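Local atomic coordinates of cell division control protein Cdc48 (Mycobacterium smegmatis, PDB entry 5E7P), a protein that binds adenosine nucleotides in two tandem AAA modules and, like other members of the AAA ATPase family, probably hydrolyses ATP. Residues Met490-Thr493 with Lys494-Leu497; Leu697-Ser700 with Ala701-Met705; Asp713-Ala716 with Ala717-Ala720. One frame throughout, in Å; residues are numbered along the deposited sequence.

Interaction 1. Residues Met490-Thr493 with Lys494-Leu497. With ADP (adenosine-5'-diphosphate), chain D.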
ATOM      1  N   MET A 490      12.868 -19.409  -6.152  1.00 50.36           N
ATOM      2  CA  MET A 490      12.636 -18.819  -7.467  1.00 46.70           C
ATOM      3  C   MET A 490      13.865 -18.159  -8.105  1.00 47.08           C
ATOM      4  O   MET A 490      13.752 -17.138  -8.778  1.00 50.75           O
ATOM      5  CB  MET A 490      11.423 -17.890  -7.424  1.00 44.15           C
ATOM      6  CG  MET A 490      10.173 -18.618  -6.953  1.00 41.67           C
ATOM      7  SD  MET A 490       8.637 -17.877  -7.512  1.00 41.78           S
ATOM      8  CE  MET A 490       8.040 -17.180  -5.982  1.00 59.48           C
ATOM      9  N   VAL A 491      15.028 -18.775  -7.906  1.00 44.24           N
ATOM     10  CA  VAL A 491      16.287 -18.288  -8.464  1.00 44.01           C
ATOM     11  C   VAL A 491      16.198 -18.050  -9.970  1.00 43.87           C
ATOM     12  O   VAL A 491      16.488 -16.957 -10.448  1.00 45.39           O
ATOM     13  CB  VAL A 491      17.447 -19.270  -8.180  1.00 44.38           C
ATOM     14  CG1 VAL A 491      18.752 -18.763  -8.793  1.00 42.54           C
ATOM     15  CG2 VAL A 491      17.607 -19.491  -6.681  1.00 45.30           C
ATOM     16  N   GLU A 492      15.788 -19.076 -10.709  1.00 43.39           N
ATOM     17  CA  GLU A 492      15.700 -18.983 -12.162  1.00 42.61           C
ATOM     18  C   GLU A 492      14.612 -18.011 -12.612  1.00 40.11           C
ATOM     19  O   GLU A 492      14.803 -17.264 -13.571  1.00 39.92           O
ATOM     20  CB  GLU A 492      15.474 -20.368 -12.779  1.00 45.87           C
ATOM     21  CG  GLU A 492      15.123 -20.352 -14.264  1.00 49.72           C
ATOM     22  CD  GLU A 492      16.160 -19.636 -15.121  1.00 53.25           C
ATOM     23  OE1 GLU A 492      15.768 -19.045 -16.152  1.00 54.19           O
ATOM     24  OE2 GLU A 492      17.363 -19.666 -14.775  1.00 53.95           O
ATOM     25  N   THR A 493      13.477 -18.018 -11.922  1.00 36.53           N
ATOM     26  CA  THR A 493      12.388 -17.109 -12.260  1.00 34.36           C
ATOM     27  C   THR A 493      12.780 -15.659 -11.973  1.00 33.59           C
ATOM     28  O   THR A 493      12.560 -14.778 -12.804  1.00 33.37           O
ATOM     29  CB  THR A 493      11.091 -17.455 -11.507  1.00 34.89           C
ATOM     30  OG1 THR A 493      10.665 -18.776 -11.867  1.00 36.01           O
ATOM     31  CG2 THR A 493       9.995 -16.465 -11.864  1.00 33.39           C
ATOM     32  N   LYS A 494      13.364 -15.421 -10.800  1.00 33.04           N
ATOM     33  CA  LYS A 494      13.869 -14.095 -10.448  1.00 32.44           C
ATOM     34  C   LYS A 494      14.861 -13.610 -11.491  1.00 33.36           C
ATOM     35  O   LYS A 494      14.815 -12.461 -11.921  1.00 32.97           O
ATOM     36  CB  LYS A 494      14.557 -14.119  -9.083  1.00 31.37           C
ATOM     37  CG  LYS A 494      13.619 -14.177  -7.893  1.00 32.07           C
ATOM     38  CD  LYS A 494      14.410 -14.379  -6.611  1.00 34.21           C
ATOM     39  CE  LYS A 494      13.521 -14.278  -5.388  1.00 36.65           C
ATOM     40  NZ  LYS A 494      14.297 -14.410  -4.125  1.00 39.06           N
ATOM     41  N   ARG A 495      15.756 -14.508 -11.891  1.00 34.23           N
ATOM     42  CA  ARG A 495      16.796 -14.206 -12.862  1.00 37.20           C
ATOM     43  C   ARG A 495      16.171 -13.782 -14.187  1.00 34.98           C
ATOM     44  O   ARG A 495      16.512 -12.735 -14.735  1.00 34.16           O
ATOM     45  CB  ARG A 495      17.690 -15.438 -13.052  1.00 42.46           C
ATOM     46  CG  ARG A 495      19.082 -15.162 -13.612  1.00 46.75           C
ATOM     47  CD  ARG A 495      19.076 -15.156 -15.129  1.00 50.99           C
ATOM     48  NE  ARG A 495      18.430 -16.341 -15.685  1.00 53.73           N
ATOM     49  CZ  ARG A 495      18.025 -16.450 -16.947  1.00 54.86           C
ATOM     50  NH1 ARG A 495      18.193 -15.440 -17.792  1.00 54.41           N
ATOM     51  NH2 ARG A 495      17.445 -17.567 -17.366  1.00 55.37           N
ATOM     52  N   ALA A 496      15.247 -14.597 -14.686  1.00 34.44           N
ATOM     53  CA  ALA A 496      14.586 -14.326 -15.959  1.00 32.67           C
ATOM     54  C   ALA A 496      13.797 -13.021 -15.927  1.00 30.66           C
ATOM     55  O   ALA A 496      13.851 -12.238 -16.870  1.00 29.58           O
ATOM     56  CB  ALA A 496      13.678 -15.485 -16.347  1.00 31.53           C
ATOM     57  N   LEU A 497      13.066 -12.794 -14.839  1.00 29.86           N
ATOM     58  CA  LEU A 497      12.248 -11.592 -14.710  1.00 27.29           C
ATOM     59  C   LEU A 497      13.099 -10.338 -14.538  1.00 27.12           C
ATOM     60  O   LEU A 497      12.785  -9.288 -15.100  1.00 27.03           O
ATOM     61  CB  LEU A 497      11.256 -11.728 -13.551  1.00 26.23           C
ATOM     62  CG  LEU A 497      10.124 -12.738 -13.749  1.00 27.70           C
ATOM     63  CD1 LEU A 497       9.099 -12.629 -12.626  1.00 26.74           C
ATOM     64  CD2 LEU A 497       9.464 -12.549 -15.107  1.00 28.14           C
TER
HETATM   65  PB  ADP D 902      -1.047 -18.696  -7.743  1.00 91.17           P
HETATM   66  O1B ADP D 902      -1.771 -19.683  -6.859  1.00 91.27           O
HETATM   67  O2B ADP D 902      -1.982 -17.785  -8.501  1.00 92.74           O
HETATM   68  O3B ADP D 902       0.045 -19.308  -8.591  1.00 90.61           O
HETATM   69  PA  ADP D 902       1.180 -17.885  -6.128  1.00 62.78           P
HETATM   70  O1A ADP D 902       1.794 -19.126  -6.730  1.00 63.83           O
HETATM   71  O2A ADP D 902       1.874 -16.557  -6.262  1.00 61.50           O
HETATM   72  O3A ADP D 902      -0.324 -17.707  -6.687  1.00 90.60           O
HETATM   73  O5' ADP D 902       1.005 -18.149  -4.550  1.00 76.32           O
HETATM   74  C5' ADP D 902       0.570 -17.116  -3.669  1.00 74.70           C
HETATM   75  C4' ADP D 902       1.003 -17.463  -2.247  1.00 70.88           C
HETATM   76  O4' ADP D 902       1.865 -18.606  -2.241  1.00 67.81           O
HETATM   77  C3' ADP D 902       1.778 -16.323  -1.609  1.00 69.14           C
HETATM   78  O3' ADP D 902       0.953 -15.595  -0.696  1.00 69.91           O
HETATM   79  C2' ADP D 902       2.933 -16.977  -0.878  1.00 67.74           C
HETATM   80  O2' ADP D 902       2.716 -16.928   0.537  1.00 69.10           O
HETATM   81  C1' ADP D 902       2.965 -18.425  -1.342  1.00 65.02           C
HETATM   82  N9  ADP D 902       4.239 -18.644  -2.068  1.00 60.22           N
HETATM   83  C8  ADP D 902       4.344 -18.970  -3.370  1.00 59.73           C
HETATM   84  N7  ADP D 902       5.643 -19.096  -3.743  1.00 57.85           N
HETATM   85  C5  ADP D 902       6.398 -18.847  -2.659  1.00 56.04           C
HETATM   86  C6  ADP D 902       7.848 -18.812  -2.361  1.00 52.91           C
HETATM   87  N6  ADP D 902       8.761 -19.075  -3.326  1.00 51.85           N
HETATM   88  N1  ADP D 902       8.225 -18.508  -1.100  1.00 50.45           N
HETATM   89  C2  ADP D 902       7.317 -18.242  -0.141  1.00 54.42           C
HETATM   90  N3  ADP D 902       5.985 -18.256  -0.338  1.00 56.07           N
HETATM   91  C4  ADP D 902       5.469 -18.549  -1.556  1.00 57.39           C

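Interaction 2. Residues Leu697-Ser700 with Ala701-Met705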
ATOM      1  N   LEU A 697       5.018 -25.691   7.428  1.00 40.11           N
ATOM      2  CA  LEU A 697       5.772 -25.069   8.513  1.00 41.58           C
ATOM      3  C   LEU A 697       4.830 -24.370   9.480  1.00 39.93           C
ATOM      4  O   LEU A 697       5.022 -24.413  10.695  1.00 39.81           O
ATOM      5  CB  LEU A 697       6.775 -24.058   7.956  1.00 43.19           C
ATOM      6  CG  LEU A 697       7.983 -24.621   7.211  1.00 44.85           C
ATOM      7  CD1 LEU A 697       8.711 -23.505   6.482  1.00 46.04           C
ATOM      8  CD2 LEU A 697       8.915 -25.328   8.179  1.00 44.84           C
ATOM      9  N   ARG A 698       3.821 -23.713   8.919  1.00 38.63           N
ATOM     10  CA  ARG A 698       2.771 -23.064   9.690  1.00 39.00           C
ATOM     11  C   ARG A 698       2.055 -24.079  10.574  1.00 37.48           C
ATOM     12  O   ARG A 698       1.875 -23.860  11.773  1.00 37.12           O
ATOM     13  CB  ARG A 698       1.779 -22.407   8.732  1.00 42.51           C
ATOM     14  CG  ARG A 698       0.473 -21.941   9.354  1.00 47.95           C
ATOM     15  CD  ARG A 698      -0.552 -21.698   8.252  1.00 52.56           C
ATOM     16  NE  ARG A 698      -1.686 -20.894   8.694  1.00 58.49           N
ATOM     17  CZ  ARG A 698      -2.784 -21.395   9.248  1.00 63.89           C
ATOM     18  NH1 ARG A 698      -2.890 -22.704   9.435  1.00 65.74           N
ATOM     19  NH2 ARG A 698      -3.770 -20.586   9.619  1.00 64.53           N
ATOM     20  N   GLU A 699       1.662 -25.196   9.974  1.00 35.89           N
ATOM     21  CA  GLU A 699       0.967 -26.248  10.697  1.00 38.54           C
ATOM     22  C   GLU A 699       1.883 -26.918  11.713  1.00 40.56           C
ATOM     23  O   GLU A 699       1.452 -27.257  12.813  1.00 42.56           O
ATOM     24  CB  GLU A 699       0.408 -27.285   9.724  1.00 41.20           C
ATOM     25  CG  GLU A 699      -0.488 -28.320  10.370  1.00 47.10           C
ATOM     26  CD  GLU A 699      -1.725 -27.714  11.016  1.00 52.71           C
ATOM     27  OE1 GLU A 699      -2.195 -26.652  10.548  1.00 53.90           O
ATOM     28  OE2 GLU A 699      -2.229 -28.306  11.996  1.00 55.69           O
ATOM     29  N   SER A 700       3.147 -27.106  11.340  1.00 40.12           N
ATOM     30  CA  SER A 700       4.124 -27.721  12.235  1.00 40.47           C
ATOM     31  C   SER A 700       4.314 -26.882  13.491  1.00 40.67           C
ATOM     32  O   SER A 700       4.282 -27.402  14.607  1.00 41.92           O
ATOM     33  CB  SER A 700       5.471 -27.912  11.533  1.00 39.12           C
ATOM     34  OG  SER A 700       5.377 -28.867  10.490  1.00 39.56           O
ATOM     35  N   ALA A 701       4.509 -25.582  13.297  1.00 39.24           N
ATOM     36  CA  ALA A 701       4.715 -24.664  14.407  1.00 37.72           C
ATOM     37  C   ALA A 701       3.499 -24.645  15.324  1.00 38.06           C
ATOM     38  O   ALA A 701       3.634 -24.639  16.545  1.00 36.66           O
ATOM     39  CB  ALA A 701       5.022 -23.264  13.891  1.00 34.30           C
ATOM     40  N   MET A 702       2.311 -24.647  14.725  1.00 39.30           N
ATOM     41  CA  MET A 702       1.066 -24.643  15.487  1.00 39.07           C
ATOM     42  C   MET A 702       0.881 -25.952  16.251  1.00 41.96           C
ATOM     43  O   MET A 702       0.418 -25.957  17.394  1.00 43.75           O
ATOM     44  CB  MET A 702      -0.131 -24.383  14.567  1.00 38.55           C
ATOM     45  CG  MET A 702      -1.483 -24.455  15.266  1.00 41.30           C
ATOM     46  SD  MET A 702      -1.698 -23.211  16.557  1.00 54.21           S
ATOM     47  CE  MET A 702      -2.352 -21.833  15.619  1.00 27.87           C
ATOM     48  N   THR A 703       1.251 -27.060  15.617  1.00 42.52           N
ATOM     49  CA  THR A 703       1.191 -28.367  16.259  1.00 45.50           C
ATOM     50  C   THR A 703       2.087 -28.398  17.498  1.00 46.35           C
ATOM     51  O   THR A 703       1.731 -28.981  18.522  1.00 48.43           O
ATOM     52  CB  THR A 703       1.599 -29.496  15.283  1.00 46.39           C
ATOM     53  OG1 THR A 703       0.639 -29.588  14.223  1.00 45.70           O
ATOM     54  CG2 THR A 703       1.669 -30.833  15.999  1.00 48.48           C
ATOM     55  N   ALA A 704       3.242 -27.747  17.401  1.00 44.50           N
ATOM     56  CA  ALA A 704       4.191 -27.703  18.509  1.00 44.54           C
ATOM     57  C   ALA A 704       3.725 -26.781  19.633  1.00 47.23           C
ATOM     58  O   ALA A 704       3.883 -27.101  20.811  1.00 51.00           O
ATOM     59  CB  ALA A 704       5.559 -27.282  18.012  1.00 41.39           C
ATOM     60  N   MET A 705       3.157 -25.637  19.266  1.00 45.48           N
ATOM     61  CA  MET A 705       2.667 -24.675  20.250  1.00 45.55           C
ATOM     62  C   MET A 705       1.515 -25.256  21.067  1.00 45.99           C
ATOM     63  O   MET A 705       1.449 -25.065  22.282  1.00 44.73           O
ATOM     64  CB  MET A 705       2.226 -23.373  19.570  1.00 43.84           C
ATOM     65  CG  MET A 705       3.352 -22.598  18.899  1.00 42.00           C
ATOM     66  SD  MET A 705       4.487 -21.828  20.068  1.00 52.43           S
ATOM     67  CE  MET A 705       3.463 -20.525  20.745  1.00 51.69           C
TER

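Interaction 3. Residues Asp713-Ala716 with Ala717-Ala720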
ATOM      1  N   ASP A 713       9.848 -25.962  20.774  1.00 60.24           N
ATOM      2  CA  ASP A 713      10.689 -26.471  19.686  1.00 59.53           C
ATOM      3  C   ASP A 713      10.014 -27.540  18.825  1.00 57.39           C
ATOM      4  O   ASP A 713       9.650 -28.611  19.316  1.00 59.44           O
ATOM      5  CB  ASP A 713      12.011 -27.008  20.237  1.00 63.13           C
ATOM      6  CG  ASP A 713      12.932 -25.907  20.718  1.00 65.20           C
ATOM      7  OD1 ASP A 713      12.456 -24.763  20.884  1.00 66.01           O
ATOM      8  OD2 ASP A 713      14.132 -26.189  20.935  1.00 65.38           O
ATOM      9  N   VAL A 714       9.845 -27.233  17.541  1.00 52.20           N
ATOM     10  CA  VAL A 714       9.187 -28.136  16.602  1.00 48.54           C
ATOM     11  C   VAL A 714       9.948 -29.448  16.461  1.00 48.44           C
ATOM     12  O   VAL A 714      11.117 -29.459  16.082  1.00 49.18           O
ATOM     13  CB  VAL A 714       9.034 -27.493  15.212  1.00 45.47           C
ATOM     14  CG1 VAL A 714       8.490 -28.505  14.214  1.00 43.66           C
ATOM     15  CG2 VAL A 714       8.133 -26.273  15.292  1.00 45.50           C
ATOM     16  N   THR A 715       9.273 -30.550  16.770  1.00 48.98           N
ATOM     17  CA  THR A 715       9.885 -31.871  16.712  1.00 50.64           C
ATOM     18  C   THR A 715       9.557 -32.570  15.397  1.00 51.89           C
ATOM     19  O   THR A 715       8.761 -32.073  14.599  1.00 50.76           O
ATOM     20  CB  THR A 715       9.408 -32.758  17.878  1.00 49.65           C
ATOM     21  OG1 THR A 715       8.027 -33.095  17.693  1.00 47.04           O
ATOM     22  CG2 THR A 715       9.578 -32.032  19.204  1.00 49.77           C
ATOM     23  N   ALA A 716      10.179 -33.725  15.178  1.00 52.53           N
ATOM     24  CA  ALA A 716       9.932 -34.514  13.978  1.00 52.43           C
ATOM     25  C   ALA A 716       8.505 -35.055  13.971  1.00 53.63           C
ATOM     26  O   ALA A 716       7.889 -35.201  12.916  1.00 54.09           O
ATOM     27  CB  ALA A 716      10.935 -35.653  13.875  1.00 53.15           C
ATOM     28  N   ALA A 717       7.986 -35.350  15.159  1.00 54.31           N
ATOM     29  CA  ALA A 717       6.620 -35.838  15.298  1.00 55.17           C
ATOM     30  C   ALA A 717       5.619 -34.739  14.962  1.00 53.06           C
ATOM     31  O   ALA A 717       4.562 -35.003  14.390  1.00 53.29           O
ATOM     32  CB  ALA A 717       6.382 -36.363  16.709  1.00 56.27           C
ATOM     33  N   ASP A 718       5.960 -33.505  15.326  1.00 51.97           N
ATOM     34  CA  ASP A 718       5.123 -32.352  15.011  1.00 49.05           C
ATOM     35  C   ASP A 718       4.970 -32.204  13.502  1.00 45.75           C
ATOM     36  O   ASP A 718       3.876 -31.948  12.998  1.00 44.87           O
ATOM     37  CB  ASP A 718       5.723 -31.074  15.600  1.00 47.89           C
ATOM     38  CG  ASP A 718       5.767 -31.093  17.116  1.00 49.55           C
ATOM     39  OD1 ASP A 718       4.924 -31.786  17.728  1.00 51.44           O
ATOM     40  OD2 ASP A 718       6.643 -30.415  17.696  1.00 48.35           O
ATOM     41  N   VAL A 719       6.076 -32.374  12.787  1.00 43.97           N
ATOM     42  CA  VAL A 719       6.066 -32.292  11.333  1.00 43.45           C
ATOM     43  C   VAL A 719       5.296 -33.470  10.740  1.00 44.63           C
ATOM     44  O   VAL A 719       4.519 -33.306   9.800  1.00 44.82           O
ATOM     45  CB  VAL A 719       7.496 -32.257  10.763  1.00 41.24           C
ATOM     46  CG1 VAL A 719       7.465 -32.228   9.245  1.00 40.54           C
ATOM     47  CG2 VAL A 719       8.252 -31.053  11.308  1.00 39.00           C
ATOM     48  N   ALA A 720       5.508 -34.653  11.309  1.00 44.86           N
ATOM     49  CA  ALA A 720       4.830 -35.861  10.854  1.00 46.42           C
ATOM     50  C   ALA A 720       3.315 -35.738  10.982  1.00 47.90           C
ATOM     51  O   ALA A 720       2.569 -36.175  10.103  1.00 47.19           O
ATOM     52  CB  ALA A 720       5.332 -37.071  11.626  1.00 46.59           C
TER

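Interaction 1. Residues Met490-Thr493 with Lys494-Leu497
Thr493 and Leu497 run side by side on the buried face of the first turns of helix 491-506. The CG2 methyl of Thr493 lies 4.0 Å from CD1 of Leu497, while CB and CG of Leu497 pass close over the Thr493 carbonyl oxygen. Both side chains also rest on Val535, so helix 534-539 packs against this face. Met490, at the N-cap position, starts the ladder of backbone bonds: its O takes the Lys494 N-H at 2.7 Å, nearly along the C=O axis. Further rungs run from Arg495 N to Val491 O, from Ala496 N to Glu492 O and from Leu497 N to Thr493 O. Lys494 has CG anti to its own carbonyl carbon (chi1 -76°), and from there the chain extends back past the Met490 carbonyl, CG standing 3.1 Å from that oxygen. Its ammonium group continues beyond the helix start and is held by the carbonyl oxygens of Leu484 and Val487.

A solvent-facing part of the helix surface is more loosely held. There Glu492 and Arg495 point the same way, and OE1 of Glu492 meets NH2 of Arg495 at 2.5 Å at the guanidinium edge. The carboxylate and guanidinium planes are turned 56° apart and the N-H...O angle is only 128°, so the salt bridge contains a weak hydrogen bond. Arg495 NH1 has a second acidic partner in Glu499.

At the helix start, the Met490 chain bends at its thioether, bringing CE to 3.3 Å from N6 of the ADP adenine. Gly488 O bonds to the same nucleotide, and Gly529, Gly531 and Phe534 bind it through backbone N-H groups. The helix start thus forms part of the adenine-binding wall of the second AAA nucleotide pocket.

Interaction 2. Residues Leu697-Ser700 with Ala701-Met705
Helix 690-707 belongs to the AAA+ lid region, and in its middle turns the side chain of Thr703 folds back on its own helix, OG1 giving its proton to Glu699 O at 2.8 Å. The backbone N of Thr703 reaches the same oxygen at 2.8 Å. The two donors come from opposite faces of the carbonyl plane: the hydroxyl stands 38° out of it, whereas the amide is tilted by 25°. One residue therefore grips this oxygen twice. The hydroxyl is in place because OG1 lies anti to the Thr703 carbonyl carbon (chi1 -65°), on the side of its own backbone N and facing the preceding turn.

Glu699 bends at its second torsion, and the Glu699 and Thr703 side chains cross at a slant, with OE2 3.9 Å from OG1. Further round the helix, small side chains sit over the carbonyls of the previous turn, CB of Ala701 lying 3.4 Å from Leu697 O and CB of Ala704 3.6 Å from Ser700 O. The Ser700 hydroxyl makes the same kind of bond as Thr703, to Leu696 O. Regular backbone bonds join Ala701 N to Leu697 O, Met702 N to Arg698 O and Ala704 N to Ser700 O.

Glu699 and Ser700 pack on Ala722 of helix 716-725, while Met702 and Met705 reach Leu22 of strand 22-28 and residues of helix 44-50 in the N-terminal part of the chain. Side-chain hydroxyls bonded to the carbonyl four residues earlier are a familiar feature of serine and threonine within alpha-helices, here in a helix of the AAA+ lid.

Interaction 3. Residues Asp713-Ala716 with Ala717-Ala720
Thr715 and Asp718 form a capping box at the start of helix 716-725, each side chain engaging the backbone N of the other residue. CB of Asp718 lies 3.4 Å from the Thr715 carbonyl oxygen and near CG1 of Val714, whose side chain passes it obliquely. CG then stands 3.1 Å from OG1 of Thr715, as the carboxylate turns back over the threonine. OD1 stays 3.4 Å from Thr715 OG1 without a hydrogen bond to it and is bonded elsewhere in the structure. OD2 accepts the Thr715 N-H at 2.8 Å in an almost straight bond of 175°, although the donor comes from above the carboxylate plane, 39° out of it. The same oxygen makes a salt bridge with NH2 of Arg707 from helix 690-707, so backbone and cation both hold the buried carboxylate. The nearby arginine would be expected to favour its charged form.

In the return half of the box, Asp718 N donates to Thr715 OG1 at 3.2 Å. Thr715 places this hydroxyl between its backbone N and carbonyl carbon (chi1 69°), a position from which OG1 can turn inward over the first helical turn. The helical ladder begins alongside, with bonds from Val719 N to Thr715 O and from Ala720 N to Ala716 O.

Val714 and Val719 add a hydrophobic staple to the box, their side chains meeting at about a right angle. The backbone of Val714 bonds to Pro671 and Ala673, tying this loop to an earlier part of the chain, and its CG1 lies 3.9 Å from CG2 of Val719.

From the N terminus, interaction 1 comes first, opening helix 491-506 beside the second ADP. About two hundred residues later, interaction 2 lies within helix 690-707, and interaction 3 follows at the start of helix 716-725. Each joins adjoining residues, so none closes a long loop, and the three follow in series without nesting or crossing. Interaction 1 stands apart, its nearest atoms about 14 Å from interaction 2 and about 21 Å from interaction 3. Interactions 2 and 3 touch: Ala704 meets Asp718 and Val714, and Ser700 meets Val719, joining consecutive lid helices. Residues 697-705 also link this lid to the N-terminal strand 22-28 and helix 44-50.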